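Local atomic coordinates of major centromere autoantigen B (Homo sapiens, PDB entry 1UFI), a protein that probably binds centromeric DNA and forms a dimer through a helical dimerization domain. Residues V6-F9 with G10-M13; M18-R21 with Y22-F26; L39-D42 with L43-T47. All coordinates share one frame; numbering follows the deposited sequence.

Contact 1 (V6-F9 with G10-M13); sequences VPSF and GEAM
Ser8 and Glu11 form a capping box at the start of helix 9-23. Ser8 is the N-cap. Its backbone N donates to Glu11 OE2 at 2.9 Å, and the N-H reaches that oxygen from above the carboxylate plane. The return bond, from Glu11 N to Ser8 OG, is weak at 3.5 Å, though nearly straight. Glu11 can turn back because CG stands beside its own backbone N (chi1 -76°) and the chain then runs extended to the carboxylate. This also brings Glu11 OE2 to 3.3 Å from Pro7 CA.

The two sides of this first turn differ. The capping box faces solvent, for Ser8, Gly10 and Glu11 are all exposed. The enclosed side holds Pro7 and Ala12, both buried. Pro7 CG meets Ala12 CB at 4.1 Å, and both residues pack on Tyr22 of the second subunit, which closes over them. The N-terminal segment is thus part of the dimer interface. The backbone is already helical here. Ala12 N donates to Ser8 O at 2.8 Å, and Met13 N bonds to Phe9 O.

Phe9 and Met13 lie on the flank toward helix 30-49, where Phe9 touches Thr47 and Met13 touches Leu43. They form a Met-aromatic contact. The Met13 chain bends at chi2 and chi3 and passes the ring at a slant. Its SD is 4.9 Å from the centroid of the Phe9 ring, and its CG lies 3.7 Å from Phe9 CE1.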
loop_
_atom_site.group_PDB
_atom_site.type_symbol
_atom_site.label_atom_id
_atom_site.label_comp_id
_atom_site.label_asym_id
_atom_site.label_seq_id
_atom_site.Cartn_x
_atom_site.Cartn_y
_atom_site.Cartn_z
ATOM N N VAL A 6 2.688 -13.512 4.717
ATOM C CA VAL A 6 2.104 -12.556 5.687
ATOM C C VAL A 6 3.182 -11.977 6.616
ATOM O O VAL A 6 3.757 -12.670 7.452
ATOM C CB VAL A 6 0.861 -13.096 6.484
ATOM C CG1 VAL A 6 0.227 -11.930 7.311
ATOM C CG2 VAL A 6 -0.148 -13.777 5.506
ATOM N N PRO A 7 3.478 -10.687 6.446
ATOM C CA PRO A 7 4.562 -10.069 7.187
ATOM C C PRO A 7 4.152 -9.685 8.620
ATOM O O PRO A 7 2.983 -9.622 8.873
ATOM C CB PRO A 7 4.835 -8.788 6.402
ATOM C CG PRO A 7 3.633 -8.515 5.674
ATOM C CD PRO A 7 2.839 -9.775 5.481
ATOM N N SER A 8 5.109 -9.386 9.462
ATOM C CA SER A 8 4.809 -8.711 10.725
ATOM C C SER A 8 4.504 -7.224 10.491
ATOM O O SER A 8 4.674 -6.689 9.373
ATOM C CB SER A 8 5.988 -8.840 11.693
ATOM O OG SER A 8 7.098 -8.053 11.244
ATOM N N PHE A 9 4.040 -6.560 11.539
ATOM C CA PHE A 9 3.629 -5.191 11.435
ATOM C C PHE A 9 4.750 -4.296 10.959
ATOM O O PHE A 9 4.520 -3.484 10.078
ATOM C CB PHE A 9 2.966 -4.748 12.746
ATOM C CG PHE A 9 2.602 -3.278 12.830
ATOM C CD1 PHE A 9 1.849 -2.604 11.827
ATOM C CD2 PHE A 9 2.914 -2.586 13.972
ATOM C CE1 PHE A 9 1.493 -1.223 12.001
ATOM C CE2 PHE A 9 2.566 -1.228 14.124
ATOM C CZ PHE A 9 1.841 -0.571 13.132
ATOM N N GLY A 10 5.967 -4.479 11.509
ATOM C CA GLY A 10 7.129 -3.657 11.217
ATOM C C GLY A 10 7.562 -3.912 9.774
ATOM O O GLY A 10 7.848 -2.971 9.069
ATOM N N GLU A 11 7.565 -5.171 9.380
ATOM C CA GLU A 11 7.919 -5.544 8.014
ATOM C C GLU A 11 6.899 -4.837 7.096
ATOM O O GLU A 11 7.276 -4.194 6.091
ATOM C CB GLU A 11 7.804 -7.039 7.836
ATOM C CG GLU A 11 8.963 -7.831 8.477
ATOM C CD GLU A 11 8.670 -9.315 8.731
ATOM O OE1 GLU A 11 9.436 -9.959 9.496
ATOM O OE2 GLU A 11 7.709 -9.880 8.238
ATOM N N ALA A 12 5.620 -4.967 7.425
ATOM C CA ALA A 12 4.587 -4.406 6.530
ATOM C C ALA A 12 4.806 -2.910 6.339
ATOM O O ALA A 12 4.620 -2.341 5.239
ATOM C CB ALA A 12 3.178 -4.710 7.034
ATOM N N MET A 13 5.159 -2.224 7.425
ATOM C CA MET A 13 5.354 -0.784 7.332
ATOM C C MET A 13 6.593 -0.427 6.551
ATOM O O MET A 13 6.610 0.630 5.897
ATOM C CB MET A 13 5.337 -0.126 8.734
ATOM C CG MET A 13 4.036 -0.406 9.448
ATOM S SD MET A 13 2.466 0.020 8.467
ATOM C CE MET A 13 2.663 1.427 8.490
#

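Contact 2 (M18-R21 with Y22-F26); sequences MVKR and YLTSF
Thr24 closes helix 9-23 by gripping the carbonyl of Lys20 twice, just as the chain enters a type I beta turn from Leu23 to Phe26. Thr24 N reaches Lys20 O at 2.9 Å, and Thr24 OG1 reaches the same oxygen at 2.7 Å. The two donors come from opposite faces of the carbonyl plane. The hydroxyl can fold back because chi1 of 60° sets OG1 between the backbone N and the carbonyl carbon. Thr24 CG2 also leans on Lys20 O.

The other side chains fan out from this end of the helix. Lys20 points away and stretches to helix 30-49, where NZ makes a salt bridge to Glu40. Leu23 is buried. It meets Val19 loosely, CD2 to Val19 CG1 at 4.4 Å, and packs on Val32 and Ile36 of its own chain and on Leu39 of the second subunit. Tyr22 leads off toward that subunit. Its CG stands anti to the backbone N (chi1 176°), and its OH is hydrogen-bonded to Thr47 OG1 of the second subunit.

Phe26 comes back over Tyr22 from the far end of the turn. Its CE1 lies above one face of the tyrosine ring, toward the rim, while Tyr22 CE1 is at the edge of the Phe26 ring and in its plane. Phe26 N donates to Leu23 O at 3.2 Å, the closing bond of the turn. Ser25 fastens the same bend to Tyr22 O with two donors: its N at 3.0 Å, and its OG at 2.7 Å, in the carbonyl plane and on a lone pair.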
loop_
_atom_site.group_PDB
_atom_site.type_symbol
_atom_site.label_atom_id
_atom_site.label_comp_id
_atom_site.label_asym_id
_atom_site.label_seq_id
_atom_site.Cartn_x
_atom_site.Cartn_y
_atom_site.Cartn_z
ATOM N N MET A 18 8.357 1.611 1.043
ATOM C CA MET A 18 8.922 1.397 -0.272
ATOM C C MET A 18 7.822 1.599 -1.338
ATOM O O MET A 18 8.097 2.148 -2.393
ATOM C CB MET A 18 9.543 -0.023 -0.361
ATOM C CG MET A 18 10.781 -0.175 0.517
ATOM S SD MET A 18 12.147 0.906 -0.028
ATOM C CE MET A 18 12.188 1.717 0.829
ATOM N N VAL A 19 6.599 1.137 -1.086
ATOM C CA VAL A 19 5.459 1.463 -1.979
ATOM C C VAL A 19 5.308 3.006 -2.127
ATOM O O VAL A 19 5.090 3.499 -3.256
ATOM C CB VAL A 19 4.095 0.848 -1.470
ATOM C CG1 VAL A 19 2.925 1.349 -2.345
ATOM C CG2 VAL A 19 4.148 -0.672 -1.371
ATOM N N LYS A 20 5.392 3.747 -1.017
ATOM C CA LYS A 20 5.277 5.202 -1.051
ATOM C C LYS A 20 6.471 5.833 -1.845
ATOM O O LYS A 20 6.295 6.779 -2.623
ATOM C CB LYS A 20 5.110 5.740 0.430
ATOM C CG LYS A 20 4.998 7.278 0.613
ATOM C CD LYS A 20 4.398 7.570 2.015
ATOM C CE LYS A 20 5.290 7.205 3.165
ATOM N NZ LYS A 20 4.760 7.843 4.452
ATOM N N ARG A 21 7.641 5.250 -1.688
ATOM C CA ARG A 21 8.853 5.742 -2.367
ATOM C C ARG A 21 8.685 5.584 -3.861
ATOM O O ARG A 21 9.077 6.479 -4.656
ATOM C CB ARG A 21 10.090 4.986 -1.874
ATOM C CG ARG A 21 11.247 5.067 -2.856
ATOM C CD ARG A 21 12.586 4.819 -2.227
ATOM N NE ARG A 21 12.519 5.039 -0.799
ATOM C CZ ARG A 21 13.536 4.919 0.040
ATOM N NH1 ARG A 21 13.715 5.765 1.048
ATOM N NH2 ARG A 21 14.390 3.941 -0.148
ATOM N N TYR A 22 8.093 4.463 -4.251
ATOM C CA TYR A 22 7.821 4.188 -5.653
ATOM C C TYR A 22 6.813 5.174 -6.263
ATOM O O TYR A 22 7.083 5.868 -7.286
ATOM C CB TYR A 22 7.404 2.711 -5.880
ATOM C CG TYR A 22 7.023 2.410 -7.301
ATOM C CD1 TYR A 22 8.022 2.165 -8.257
ATOM C CD2 TYR A 22 5.689 2.407 -7.710
ATOM C CE1 TYR A 22 7.682 1.923 -9.534
ATOM C CE2 TYR A 22 5.341 2.110 -9.026
ATOM C CZ TYR A 22 6.394 1.925 -9.923
ATOM O OH TYR A 22 6.088 1.679 -11.229
ATOM N N LEU A 23 5.683 5.289 -5.623
ATOM C CA LEU A 23 4.601 6.122 -6.098
ATOM C C LEU A 23 4.979 7.580 -6.162
ATOM O O LEU A 23 4.700 8.231 -7.177
ATOM C CB LEU A 23 3.428 5.943 -5.122
ATOM C CG LEU A 23 2.095 5.562 -5.715
ATOM C CD1 LEU A 23 2.089 5.083 -7.202
ATOM C CD2 LEU A 23 1.342 4.649 -4.696
ATOM N N THR A 24 5.590 8.110 -5.105
ATOM C CA THR A 24 5.994 9.538 -5.104
ATOM C C THR A 24 7.243 9.790 -5.983
ATOM O O THR A 24 7.744 10.910 -6.017
ATOM C CB THR A 24 6.281 10.049 -3.657
ATOM O OG1 THR A 24 7.336 9.265 -3.102
ATOM C CG2 THR A 24 5.110 9.786 -2.778
ATOM N N SER A 25 7.748 8.767 -6.676
ATOM C CA SER A 25 8.902 8.987 -7.585
ATOM C C SER A 25 8.362 9.522 -8.926
ATOM O O SER A 25 9.162 9.966 -9.822
ATOM C CB SER A 25 9.707 7.700 -7.805
ATOM O OG SER A 25 9.103 6.834 -8.758
ATOM N N PHE A 26 7.040 9.413 -9.082
ATOM C CA PHE A 26 6.295 9.884 -10.241
ATOM C C PHE A 26 5.644 11.190 -9.867
ATOM O O PHE A 26 5.462 11.468 -8.666
ATOM C CB PHE A 26 5.194 8.891 -10.648
ATOM C CG PHE A 26 5.758 7.567 -11.160
ATOM C CD1 PHE A 26 5.911 6.493 -10.282
ATOM C CD2 PHE A 26 6.218 7.445 -12.475
ATOM C CE1 PHE A 26 6.492 5.297 -10.696
ATOM C CE2 PHE A 26 6.786 6.250 -12.920
ATOM C CZ PHE A 26 6.920 5.173 -12.043
#

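Contact 3 (L39-D42 with L43-T47); sequences LEHD and LVHVT
Leu39 to Thr47 run as an unbroken stretch of helix 30-49. Four successive backbone bonds join residues four apart, from Leu43 N to Leu39 O at 2.9 Å through to Val46 N to Asp42 O at 2.8 Å. One more bond comes from a side chain: Thr47 OG1 donates to Leu43 O at 2.7 Å, almost in line with the carbonyl.

His41 and His45 meet one turn apart, with His41 the more exposed of the two. His45 ND1 lies over one face of the His41 ring, toward its rim. The ring planes are inclined by 34°, with centroids 4.2 Å apart. The closest atoms are modelled too near each other for the fine detail to be trusted.

Leu43 packs on Phe16 of helix 9-23 and on Tyr22 of the second subunit. Leu39 meets Leu39 of that subunit, and Val46 packs on Phe26 of the same subunit. Asp42 OD2 is hydrogen-bonded to His35 ND1 of the second subunit.

Thr47 gives its proton to Leu43 O, which would leave OG1 to accept from Tyr22 OH of the second subunit.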
loop_
_atom_site.group_PDB
_atom_site.type_symbol
_atom_site.label_atom_id
_atom_site.label_comp_id
_atom_site.label_asym_id
_atom_site.label_seq_id
_atom_site.Cartn_x
_atom_site.Cartn_y
_atom_site.Cartn_z
ATOM N N LEU A 39 -4.312 4.668 3.365
ATOM C CA LEU A 39 -3.883 3.267 3.622
ATOM C C LEU A 39 -2.878 3.158 4.780
ATOM O O LEU A 39 -2.954 2.235 5.589
ATOM C CB LEU A 39 -3.408 2.603 2.310
ATOM C CG LEU A 39 -3.316 1.096 2.514
ATOM C CD1 LEU A 39 -4.653 0.524 2.823
ATOM C CD2 LEU A 39 -2.704 0.523 1.189
ATOM N N GLU A 40 -1.991 4.141 4.885
ATOM C CA GLU A 40 -0.972 4.189 5.945
ATOM C C GLU A 40 -1.694 4.249 7.290
ATOM O O GLU A 40 -1.304 3.554 8.246
ATOM C CB GLU A 40 -0.060 5.396 5.807
ATOM C CG GLU A 40 1.125 5.261 6.733
ATOM C CD GLU A 40 2.205 6.333 6.519
ATOM O OE1 GLU A 40 2.672 6.943 7.510
ATOM O OE2 GLU A 40 2.595 6.613 5.359
ATOM N N HIS A 41 -2.771 5.039 7.318
ATOM C CA HIS A 41 -3.541 5.254 8.538
ATOM C C HIS A 41 -4.202 3.969 8.927
ATOM O O HIS A 41 -4.066 3.559 10.073
ATOM C CB HIS A 41 -4.609 6.322 8.326
ATOM C CG HIS A 41 -5.483 6.519 9.521
ATOM N ND1 HIS A 41 -5.161 7.391 10.534
ATOM C CD2 HIS A 41 -6.655 5.944 9.867
ATOM C CE1 HIS A 41 -6.099 7.338 11.465
ATOM N NE2 HIS A 41 -7.010 6.462 11.095
ATOM N N ASP A 42 -4.795 3.274 7.940
ATOM C CA ASP A 42 -5.515 2.025 8.214
ATOM C C ASP A 42 -4.505 1.037 8.770
ATOM O O ASP A 42 -4.796 0.304 9.740
ATOM C CB ASP A 42 -6.150 1.393 6.930
ATOM C CG ASP A 42 -7.285 2.218 6.353
ATOM O OD1 ASP A 42 -7.990 2.915 7.117
ATOM O OD2 ASP A 42 -7.523 2.232 5.130
ATOM N N LEU A 43 -3.322 0.941 8.134
ATOM C CA LEU A 43 -2.302 -0.022 8.572
ATOM C C LEU A 43 -1.962 0.186 10.073
ATOM O O LEU A 43 -1.865 -0.810 10.795
ATOM C CB LEU A 43 -1.047 0.137 7.750
ATOM C CG LEU A 43 -1.123 -0.544 6.391
ATOM C CD1 LEU A 43 -0.018 0.137 5.486
ATOM C CD2 LEU A 43 -0.865 -2.041 6.549
ATOM N N VAL A 44 -1.831 1.439 10.500
ATOM C CA VAL A 44 -1.466 1.752 11.896
ATOM C C VAL A 44 -2.652 1.508 12.790
ATOM O O VAL A 44 -2.525 0.963 13.901
ATOM C CB VAL A 44 -1.065 3.189 12.022
ATOM C CG1 VAL A 44 -1.128 3.674 13.509
ATOM C CG2 VAL A 44 0.315 3.387 11.324
ATOM N N HIS A 45 -3.807 1.972 12.360
ATOM C CA HIS A 45 -4.906 2.015 13.335
ATOM C C HIS A 45 -5.683 0.707 13.434
ATOM O O HIS A 45 -6.143 0.373 14.535
ATOM C CB HIS A 45 -5.764 3.270 13.171
ATOM C CG HIS A 45 -5.149 4.469 13.804
ATOM N ND1 HIS A 45 -4.512 5.447 13.075
ATOM C CD2 HIS A 45 -4.996 4.811 15.108
ATOM C CE1 HIS A 45 -4.021 6.360 13.893
ATOM N NE2 HIS A 45 -4.298 5.994 15.135
ATOM N N VAL A 46 -5.793 -0.051 12.343
ATOM C CA VAL A 46 -6.247 -1.434 12.393
ATOM C C VAL A 46 -5.389 -2.277 13.336
ATOM O O VAL A 46 -5.908 -3.129 14.047
ATOM C CB VAL A 46 -6.247 -2.104 11.003
ATOM C CG1 VAL A 46 -6.384 -3.647 11.079
ATOM C CG2 VAL A 46 -7.382 -1.471 10.123
ATOM N N THR A 47 -4.085 -2.078 13.285
ATOM C CA THR A 47 -3.154 -2.781 14.155
ATOM C C THR A 47 -3.369 -2.355 15.622
ATOM O O THR A 47 -3.519 -3.203 16.479
ATOM C CB THR A 47 -1.719 -2.492 13.679
ATOM O OG1 THR A 47 -1.596 -3.008 12.343
ATOM C CG2 THR A 47 -0.645 -3.288 14.542
#

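The three contacts follow one another along the chain. Contacts 1 and 2 are at the two ends of helix 9-23, with centres 18 Å apart, and do not touch. Contact 3 is on helix 30-49, which folds back antiparallel to the first helix. Its centre is 12 Å from contact 1 and 18 Å from contact 2. It touches both: Met13 CE lies 4.2 Å from Val44 CG2, and Lys20 NZ is 2.7 Å from Glu40 OE2. Apolar packing and a salt bridge are thus among the joins between the two helices. All three contacts also reach the second subunit, consistent with a domain whose role is dimerization.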